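Local coordinates for protein aldose-aldose oxidoreductase (Caulobacter crescentus, PDB 5A04) that probably passes hydride between aldose sugars through a bound NADP(H) cofactor, oxidising one aldose and reducing another, at residues M23-E28 with P289-S294; E30-A35 with Q296-S301; F163-P168 with D215-E220. All blocks are in the same frame, centred on the assembly; numbering follows the deposited sequence.

From the N terminus, the chain leaves helix 16-22 through the loop 23-28 and runs into strand 32-38 of the Rossmann domain, whose first residues belong to 30-35. In the C-terminal alpha/beta domain, residues 163-168 meet 215-220, closing the short loop of interaction 3, which joins two loops at the ends of sheet strands. The chain then returns: 289-294 closes on 23-28 (interaction 1), and 296-301 on 30-35 (interaction 2). These two long closures cross, and interaction 3 nests inside both. Helix 292-306 serves both crossing contacts, which touch where K290 NZ lies 3.0 Å from D298 OD2. The centre of interaction 3 lies about 32 Å from that of interaction 1 and about 35 Å from that of interaction 2.

Interaction 1: M23-E28 with P289-S294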
loop_
_atom_site.group_PDB
_atom_site.type_symbol
_atom_site.label_atom_id
_atom_site.label_comp_id
_atom_site.label_asym_id
_atom_site.label_seq_id
_atom_site.Cartn_x
_atom_site.Cartn_y
_atom_site.Cartn_z
ATOM N N MET A 23 5.519 31.256 -9.171
ATOM C CA MET A 23 5.840 32.502 -9.866
ATOM C C MET A 23 7.081 32.407 -10.787
ATOM O O MET A 23 7.064 32.983 -11.876
ATOM C CB MET A 23 5.979 33.646 -8.855
ATOM C CG MET A 23 4.587 34.197 -8.446
ATOM S SD MET A 23 4.608 35.156 -6.928
ATOM C CE MET A 23 5.631 36.546 -7.389
ATOM N N PRO A 24 8.131 31.665 -10.384
ATOM C CA PRO A 24 9.248 31.543 -11.336
ATOM C C PRO A 24 8.886 30.804 -12.619
ATOM O O PRO A 24 9.575 30.965 -13.623
ATOM C CB PRO A 24 10.289 30.744 -10.548
ATOM C CG PRO A 24 10.008 31.073 -9.129
ATOM C CD PRO A 24 8.495 31.130 -9.059
ATOM N N ARG A 25 7.827 29.993 -12.591
ATOM C CA ARG A 25 7.511 29.155 -13.740
ATOM C C ARG A 25 6.665 29.835 -14.814
ATOM O O ARG A 25 6.331 29.214 -15.827
ATOM C CB ARG A 25 6.837 27.863 -13.260
ATOM C CG ARG A 25 7.743 27.046 -12.318
ATOM C CD ARG A 25 8.770 26.178 -13.051
ATOM N NE ARG A 25 9.826 26.934 -13.744
ATOM C CZ ARG A 25 10.946 27.371 -13.173
ATOM N NH1 ARG A 25 11.187 27.161 -11.872
ATOM N NH2 ARG A 25 11.841 28.019 -13.914
ATOM N N PHE A 26 6.340 31.115 -14.640
ATOM C CA PHE A 26 5.802 31.847 -15.782
ATOM C C PHE A 26 6.851 31.949 -16.900
ATOM O O PHE A 26 6.514 32.179 -18.062
ATOM C CB PHE A 26 5.313 33.231 -15.357
ATOM C CG PHE A 26 3.987 33.194 -14.653
ATOM C CD1 PHE A 26 2.807 33.146 -15.382
ATOM C CD2 PHE A 26 3.925 33.175 -13.265
ATOM C CE1 PHE A 26 1.560 33.084 -14.725
ATOM C CE2 PHE A 26 2.692 33.115 -12.606
ATOM C CZ PHE A 26 1.513 33.062 -13.352
ATOM N N ALA A 27 8.115 31.749 -16.544
ATOM C CA ALA A 27 9.208 31.823 -17.522
ATOM C C ALA A 27 8.991 30.908 -18.729
ATOM O O ALA A 27 9.297 31.287 -19.865
ATOM C CB ALA A 27 10.542 31.491 -16.858
ATOM N N GLU A 28 8.465 29.711 -18.486
ATOM C CA GLU A 28 8.271 28.741 -19.555
ATOM C C GLU A 28 6.856 28.711 -20.141
ATOM O O GLU A 28 6.570 27.893 -21.004
ATOM C CB GLU A 28 8.637 27.343 -19.057
ATOM C CG GLU A 28 10.088 27.180 -18.618
ATOM C CD GLU A 28 10.343 27.557 -17.170
ATOM O OE1 GLU A 28 9.379 27.674 -16.390
ATOM O OE2 GLU A 28 11.523 27.732 -16.804
ATOM N N PRO A 289 5.967 19.121 -23.521
ATOM C CA PRO A 289 6.487 20.395 -24.038
ATOM C C PRO A 289 7.051 21.314 -22.956
ATOM O O PRO A 289 7.937 22.120 -23.238
ATOM C CB PRO A 289 5.264 21.040 -24.721
ATOM C CG PRO A 289 4.092 20.240 -24.335
ATOM C CD PRO A 289 4.573 18.876 -23.924
ATOM N N LYS A 290 6.553 21.200 -21.731
ATOM C CA LYS A 290 7.050 22.052 -20.663
ATOM C C LYS A 290 6.716 21.425 -19.323
ATOM O O LYS A 290 5.954 20.454 -19.255
ATOM C CB LYS A 290 6.471 23.465 -20.774
ATOM C CG LYS A 290 4.988 23.559 -20.527
ATOM C CD LYS A 290 4.469 24.982 -20.765
ATOM C CE LYS A 290 4.349 25.319 -22.245
ATOM N NZ LYS A 290 2.937 25.203 -22.745
ATOM N N ASN A 291 7.311 21.978 -18.273
ATOM C CA ASN A 291 7.190 21.426 -16.929
ATOM C C ASN A 291 5.748 21.483 -16.431
ATOM O O ASN A 291 4.932 22.257 -16.945
ATOM C CB ASN A 291 8.113 22.181 -15.970
ATOM C CG ASN A 291 7.650 23.613 -15.730
ATOM O OD1 ASN A 291 6.768 23.852 -14.909
ATOM N ND2 ASN A 291 8.239 24.572 -16.454
ATOM N N GLN A 292 5.445 20.676 -15.417
ATOM C CA GLN A 292 4.062 20.550 -14.941
ATOM C C GLN A 292 3.446 21.876 -14.462
ATOM O O GLN A 292 2.230 22.060 -14.559
ATOM C CB GLN A 292 3.985 19.512 -13.810
ATOM C CG GLN A 292 4.816 19.852 -12.568
ATOM C CD GLN A 292 4.773 18.752 -11.512
ATOM O OE1 GLN A 292 3.700 18.230 -11.193
ATOM N NE2 GLN A 292 5.944 18.385 -10.976
ATOM N N PHE A 293 4.261 22.785 -13.932
ATOM C CA PHE A 293 3.732 24.031 -13.374
ATOM C C PHE A 293 3.319 24.980 -14.492
ATOM O O PHE A 293 2.194 25.476 -14.518
ATOM C CB PHE A 293 4.767 24.688 -12.449
ATOM C CG PHE A 293 5.298 23.751 -11.410
ATOM C CD1 PHE A 293 4.558 23.455 -10.274
ATOM C CD2 PHE A 293 6.522 23.134 -11.587
ATOM C CE1 PHE A 293 5.047 22.565 -9.330
ATOM C CE2 PHE A 293 7.018 22.245 -10.641
ATOM C CZ PHE A 293 6.275 21.961 -9.514
ATOM N N SER A 294 4.238 25.229 -15.421
ATOM C CA SER A 294 3.930 26.064 -16.576
ATOM C C SER A 294 2.808 25.465 -17.409
ATOM O O SER A 294 1.968 26.188 -17.949
ATOM C CB SER A 294 5.181 26.238 -17.447
ATOM O OG SER A 294 6.252 26.719 -16.651
#
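S294 and R25 make the shortest polar link between the two segments: the serine hydroxyl, OG, gives its proton to R25 O at 2.6 Å, in the carbonyl plane and on a lone pair. The arginine chain bends twice (chi2 -82°, chi3 68°), which folds its guanidinium back onto E28 of its own segment. There R25 NE meets E28 OE1 at 2.8 Å and NH2 meets OE2, a side-on, two-nitrogen salt bridge lying close to the guanidinium plane. The folded aliphatic part passes F293, R25 CG lying 3.8 Å from F293 CB, while R25 CD sits beside N291 OD1. E28 OE1 also receives a weak bond from N291 ND2, 3.3 Å away, with carboxylate and amide planes nearly perpendicular.

N291 has CG between its backbone N and carbonyl carbon (chi1 69°), and this turns the amide back over the start of the helix. N291 OD1 accepts from S294 N at 2.9 Å and, weakly, from F293 N; ND2 gives a proton to S294 OG. K290 lays CD and CE against E28 O, but its NZ goes to D298 and E30 in salt bridges. The side chain of F293, about 5 Å from bound NADPH, also packs on helix 16-22. The arrangement is an asparagine N-cap: it starts helix 292-306 of the C-terminal domain against the loop following the first Rossmann helix.

Interaction 2: E30-A35 with Q296-S301; sequences EHSRLA and QLDHLS
A chi1 of -87° brings the carboxylate of D298 within reach of the amides of E30 and H31, and in S32 a chi1 of -46° sets OG anti to the carbonyl carbon, aimed at the same aspartate. D298 OD2 takes the amide of E30, N to OD2 2.7 Å, on its syn lone pair and along a straight N-H line. D298 OD1 holds two donors: H31 N, 2.9 Å away and well above the carboxylate plane, and S32 OG, at 2.8 Å on the anti lone pair. Three donors from consecutive residues thus fix the rotation of one buried carboxylate.

Two like charges come close here, E30 OE1 and D298 OD2 being 4.5 Å apart; the amine of K290, set between them, together with the three donors would probably stabilise the ionised aspartate.

One turn along the helix, S301 OG lies 2.8 Å from S32 OG, a hydrogen-bonding distance, though L297 O is a weaker alternative for the S301 proton. S301 CB approaches H31 O at 3.2 Å, and L297 CB flanks the S32 hydroxyl. L297 O also accepts from Y9 OH, of the neighbouring strand 7-12.

The helix segment crosses strand 32-35 at 98°, their axes 8.8 Å apart. With side chains also on strands 7-12, 76-79 and 127-129, helix 292-306 of the C-terminal domain lies across the parallel sheet of the Rossmann fold.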
loop_
_atom_site.group_PDB
_atom_site.type_symbol
_atom_site.label_atom_id
_atom_site.label_comp_id
_atom_site.label_asym_id
_atom_site.label_seq_id
_atom_site.Cartn_x
_atom_site.Cartn_y
_atom_site.Cartn_z
ATOM N N GLU A 30 3.616 29.795 -22.417
ATOM C CA GLU A 30 3.401 30.340 -23.753
ATOM C C GLU A 30 2.131 31.159 -23.865
ATOM O O GLU A 30 1.975 31.926 -24.814
ATOM C CB GLU A 30 3.340 29.222 -24.787
ATOM C CG GLU A 30 4.611 28.434 -24.916
ATOM C CD GLU A 30 4.429 27.243 -25.826
ATOM O OE1 GLU A 30 3.644 26.341 -25.467
ATOM O OE2 GLU A 30 5.057 27.221 -26.905
ATOM N N HIS A 31 1.214 30.987 -22.913
ATOM C CA HIS A 31 -0.089 31.645 -23.005
ATOM C C HIS A 31 -0.503 32.319 -21.713
ATOM O O HIS A 31 -1.670 32.679 -21.546
ATOM C CB HIS A 31 -1.156 30.634 -23.425
ATOM C CG HIS A 31 -0.907 30.050 -24.775
ATOM N ND1 HIS A 31 -1.002 30.795 -25.933
ATOM C CD2 HIS A 31 -0.525 28.808 -25.153
ATOM C CE1 HIS A 31 -0.700 30.031 -26.968
ATOM N NE2 HIS A 31 -0.407 28.822 -26.522
ATOM N N SER A 32 0.462 32.496 -20.816
ATOM C CA SER A 32 0.213 33.075 -19.500
ATOM C C SER A 32 1.304 34.051 -19.128
ATOM O O SER A 32 2.464 33.835 -19.457
ATOM C CB SER A 32 0.135 31.975 -18.434
ATOM O OG SER A 32 -0.683 30.918 -18.899
ATOM N N ARG A 33 0.937 35.114 -18.425
ATOM C CA ARG A 33 1.928 36.038 -17.887
ATOM C C ARG A 33 1.518 36.494 -16.499
ATOM O O ARG A 33 0.333 36.533 -16.162
ATOM C CB ARG A 33 2.115 37.249 -18.812
ATOM C CG ARG A 33 0.865 38.128 -18.951
ATOM C CD ARG A 33 1.133 39.345 -19.843
ATOM N NE ARG A 33 2.223 40.160 -19.315
ATOM C CZ ARG A 33 2.069 41.144 -18.433
ATOM N NH1 ARG A 33 0.861 41.449 -17.971
ATOM N NH2 ARG A 33 3.127 41.830 -18.010
ATOM N N LEU A 34 2.511 36.828 -15.691
ATOM C CA LEU A 34 2.262 37.371 -14.371
ATOM C C LEU A 34 1.876 38.849 -14.501
ATOM O O LEU A 34 2.653 39.650 -15.020
ATOM C CB LEU A 34 3.509 37.187 -13.502
ATOM C CG LEU A 34 3.397 37.739 -12.087
ATOM C CD1 LEU A 34 2.243 37.049 -11.370
ATOM C CD2 LEU A 34 4.714 37.539 -11.347
ATOM N N ALA A 35 0.681 39.208 -14.039
ATOM C CA ALA A 35 0.153 40.555 -14.263
ATOM C C ALA A 35 -0.076 41.340 -12.975
ATOM O O ALA A 35 -0.044 42.574 -12.978
ATOM C CB ALA A 35 -1.145 40.480 -15.066
ATOM N N GLN A 296 0.365 23.624 -16.242
ATOM C CA GLN A 296 -0.883 23.815 -15.497
ATOM C C GLN A 296 -1.411 25.231 -15.741
ATOM O O GLN A 296 -2.592 25.424 -16.046
ATOM C CB GLN A 296 -0.661 23.563 -13.997
ATOM C CG GLN A 296 -1.917 23.812 -13.148
ATOM C CD GLN A 296 -1.596 23.919 -11.674
ATOM O OE1 GLN A 296 -1.361 22.916 -11.014
ATOM N NE2 GLN A 296 -1.597 25.138 -11.148
ATOM N N LEU A 297 -0.514 26.212 -15.650
ATOM C CA LEU A 297 -0.880 27.614 -15.859
ATOM C C LEU A 297 -1.418 27.821 -17.269
ATOM O O LEU A 297 -2.466 28.452 -17.458
ATOM C CB LEU A 297 0.326 28.534 -15.600
ATOM C CG LEU A 297 0.857 28.587 -14.163
ATOM C CD1 LEU A 297 2.240 29.218 -14.090
ATOM C CD2 LEU A 297 -0.110 29.350 -13.269
ATOM N N ASP A 298 -0.711 27.285 -18.261
ATOM C CA ASP A 298 -1.130 27.457 -19.644
ATOM C C ASP A 298 -2.428 26.724 -19.955
ATOM O O ASP A 298 -3.176 27.157 -20.825
ATOM C CB ASP A 298 -0.038 26.990 -20.610
ATOM C CG ASP A 298 0.980 28.087 -20.932
ATOM O OD1 ASP A 298 0.757 29.279 -20.608
ATOM O OD2 ASP A 298 2.023 27.746 -21.527
ATOM N N HIS A 299 -2.710 25.631 -19.248
ATOM C CA HIS A 299 -3.940 24.895 -19.526
ATOM C C HIS A 299 -5.168 25.776 -19.311
ATOM O O HIS A 299 -6.062 25.804 -20.149
ATOM C CB HIS A 299 -4.059 23.636 -18.657
ATOM C CG HIS A 299 -5.260 22.799 -18.977
ATOM N ND1 HIS A 299 -5.403 22.132 -20.175
ATOM C CD2 HIS A 299 -6.373 22.519 -18.254
ATOM C CE1 HIS A 299 -6.550 21.471 -20.175
ATOM N NE2 HIS A 299 -7.159 21.695 -19.024
ATOM N N LEU A 300 -5.210 26.492 -18.190
ATOM C CA LEU A 300 -6.373 27.327 -17.905
ATOM C C LEU A 300 -6.478 28.427 -18.955
ATOM O O LEU A 300 -7.549 28.672 -19.508
ATOM C CB LEU A 300 -6.299 27.928 -16.499
ATOM C CG LEU A 300 -7.470 28.848 -16.121
ATOM C CD1 LEU A 300 -8.807 28.164 -16.388
ATOM C CD2 LEU A 300 -7.349 29.262 -14.657
ATOM N N SER A 301 -5.350 29.064 -19.246
ATOM C CA SER A 301 -5.310 30.117 -20.260
ATOM C C SER A 301 -5.814 29.622 -21.615
ATOM O O SER A 301 -6.628 30.287 -22.275
ATOM C CB SER A 301 -3.886 30.658 -20.403
ATOM O OG SER A 301 -3.471 31.266 -19.197
#

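Interaction 3: F163-P168 with D215-E220; sequences FTIGDP and DPRFGE. With SO4 (sulfate ion), chain J.
R217 reaches across to I165 from a type I beta turn, D215 to F218, in the loop between strands 204-210 and 224-230 of the C-terminal alpha/beta domain. Its NH1 donates to I165 O at 3.0 Å, in the carbonyl plane, with the acceptor tilted slightly from the guanidinium plane. The arginine chain runs past the same stretch of backbone: R217 CD lies 3.3 Å from I165 O, and CG touches G166 O. A bend at chi3 (-70°) turns the guanidinium so that NH1 faces I165 O while NE and NH2 face D215. The I165 and R217 side chains slide past each other in opposite directions, I165 CG2 to R217 CD 3.9 Å; CG2 also touches F218 CE1. At the far end, P168 CB leans on P216 O and its CG packs on R217 CG.

The next shell fixes the orientation of the guanidinium. D215 grips it side-on, OD2 taking R217 NH2 at 2.8 Å in a salt bridge and OD1 taking NE. OD1 also accepts from R217 N, an Asx turn that ties the carboxylate to the backbone of the arginine it binds. F218 backs the arrangement: its ring carries R217 CB over the centre of one face, and its CE2 lies 3.4 Å above the R217 guanidinium plane. A leucine in place of R217 would probably leave D215 without its charged mate and I165 O without this donor.

Farther out, F163 touches bound glucose and meets Y243 edge-to-face, while T164 packs on P255 of the second subunit. I165 pairs by backbone with Y243. A sulfate, probably from the crystallisation liquor, is held by Q170 and two successive amides: G166 N to O1 at 2.9 Å, and D167 N to O4 at 3.1 Å along a nearly straight N-H line.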
loop_
_atom_site.group_PDB
_atom_site.type_symbol
_atom_site.label_atom_id
_atom_site.label_comp_id
_atom_site.label_asym_id
_atom_site.label_seq_id
_atom_site.Cartn_x
_atom_site.Cartn_y
_atom_site.Cartn_z
ATOM N N PHE A 163 4.398 13.385 4.459
ATOM C CA PHE A 163 5.700 13.950 4.794
ATOM C C PHE A 163 5.732 14.211 6.289
ATOM O O PHE A 163 4.697 14.267 6.944
ATOM C CB PHE A 163 6.011 15.221 3.989
ATOM C CG PHE A 163 5.160 16.419 4.342
ATOM C CD1 PHE A 163 3.905 16.591 3.775
ATOM C CD2 PHE A 163 5.647 17.399 5.202
ATOM C CE1 PHE A 163 3.139 17.709 4.085
ATOM C CE2 PHE A 163 4.881 18.518 5.522
ATOM C CZ PHE A 163 3.631 18.669 4.958
ATOM N N THR A 164 6.932 14.328 6.834
ATOM C CA THR A 164 7.080 14.556 8.257
ATOM C C THR A 164 6.936 16.034 8.532
ATOM O O THR A 164 7.893 16.790 8.399
ATOM C CB THR A 164 8.444 14.047 8.754
ATOM O OG1 THR A 164 9.466 14.509 7.861
ATOM C CG2 THR A 164 8.461 12.539 8.747
ATOM N N ILE A 165 5.729 16.456 8.897
ATOM C CA ILE A 165 5.462 17.877 9.068
ATOM C C ILE A 165 6.173 18.398 10.327
ATOM O O ILE A 165 6.414 17.645 11.268
ATOM C CB ILE A 165 3.933 18.140 9.123
ATOM C CG1 ILE A 165 3.628 19.626 8.876
ATOM C CG2 ILE A 165 3.323 17.595 10.412
ATOM C CD1 ILE A 165 2.150 19.893 8.577
ATOM N N GLY A 166 6.535 19.680 10.326
ATOM C CA GLY A 166 7.372 20.218 11.390
ATOM C C GLY A 166 6.694 21.122 12.407
ATOM O O GLY A 166 6.123 20.652 13.395
ATOM N N ASP A 167 6.766 22.429 12.159
ATOM C CA ASP A 167 6.325 23.449 13.117
ATOM C C ASP A 167 4.857 23.296 13.520
ATOM O O ASP A 167 3.974 23.484 12.694
ATOM C CB ASP A 167 6.553 24.838 12.505
ATOM C CG ASP A 167 6.279 25.979 13.477
ATOM O OD1 ASP A 167 5.760 25.745 14.587
ATOM O OD2 ASP A 167 6.594 27.131 13.115
ATOM N N PRO A 168 4.589 23.008 14.807
ATOM C CA PRO A 168 3.214 22.812 15.272
ATOM C C PRO A 168 2.318 24.050 15.114
ATOM O O PRO A 168 1.096 23.915 15.131
ATOM C CB PRO A 168 3.388 22.468 16.760
ATOM C CG PRO A 168 4.792 22.005 16.892
ATOM C CD PRO A 168 5.571 22.799 15.885
ATOM N N ASP A 215 1.341 14.334 20.809
ATOM C CA ASP A 215 2.265 15.029 19.922
ATOM C C ASP A 215 1.814 16.480 19.787
ATOM O O ASP A 215 0.647 16.747 19.493
ATOM C CB ASP A 215 2.313 14.325 18.558
ATOM C CG ASP A 215 3.469 14.783 17.684
ATOM O OD1 ASP A 215 3.672 16.003 17.513
ATOM O OD2 ASP A 215 4.157 13.894 17.131
ATOM N N PRO A 216 2.726 17.434 20.027
ATOM C CA PRO A 216 2.361 18.852 19.955
ATOM C C PRO A 216 1.856 19.282 18.574
ATOM O O PRO A 216 1.227 20.327 18.452
ATOM C CB PRO A 216 3.669 19.580 20.307
ATOM C CG PRO A 216 4.727 18.545 20.338
ATOM C CD PRO A 216 4.083 17.229 20.556
ATOM N N ARG A 217 2.131 18.486 17.547
ATOM C CA ARG A 217 1.669 18.820 16.201
ATOM C C ARG A 217 0.184 18.516 15.999
ATOM O O ARG A 217 -0.458 19.090 15.118
ATOM C CB ARG A 217 2.466 18.039 15.155
ATOM C CG ARG A 217 3.916 18.440 15.029
ATOM C CD ARG A 217 4.639 17.492 14.065
ATOM N NE ARG A 217 4.791 16.154 14.629
ATOM C CZ ARG A 217 5.239 15.090 13.961
ATOM N NH1 ARG A 217 5.592 15.187 12.683
ATOM N NH2 ARG A 217 5.339 13.913 14.580
ATOM N N PHE A 218 -0.350 17.589 16.790
ATOM C CA PHE A 218 -1.608 16.950 16.410
ATOM C C PHE A 218 -2.719 17.104 17.456
ATOM O O PHE A 218 -3.456 16.163 17.728
ATOM C CB PHE A 218 -1.360 15.464 16.118
ATOM C CG PHE A 218 -0.338 15.212 15.025
ATOM C CD1 PHE A 218 -0.463 15.810 13.782
ATOM C CD2 PHE A 218 0.750 14.377 15.255
ATOM C CE1 PHE A 218 0.481 15.581 12.775
ATOM C CE2 PHE A 218 1.698 14.146 14.268
ATOM C CZ PHE A 218 1.566 14.742 13.023
ATOM N N GLY A 219 -2.839 18.298 18.025
ATOM C CA GLY A 219 -3.918 18.578 18.952
ATOM C C GLY A 219 -5.240 18.780 18.230
ATOM O O GLY A 219 -6.310 18.589 18.816
ATOM N N GLU A 220 -5.183 19.171 16.957
ATOM C CA GLU A 220 -6.409 19.567 16.259
ATOM C C GLU A 220 -6.748 18.748 15.017
ATOM O O GLU A 220 -7.922 18.550 14.715
ATOM C CB GLU A 220 -6.339 21.046 15.862
ATOM C CG GLU A 220 -6.138 21.965 17.047
ATOM C CD GLU A 220 -6.502 23.398 16.747
ATOM O OE1 GLU A 220 -6.909 23.697 15.602
ATOM O OE2 GLU A 220 -6.380 24.224 17.670
HETATM S S SO4 J . 7.847 22.312 8.171
HETATM O O1 SO4 J . 6.556 21.622 8.167
HETATM O O2 SO4 J . 8.918 21.310 8.198
HETATM O O3 SO4 J . 7.960 23.117 6.956
HETATM O O4 SO4 J . 7.964 23.179 9.351
#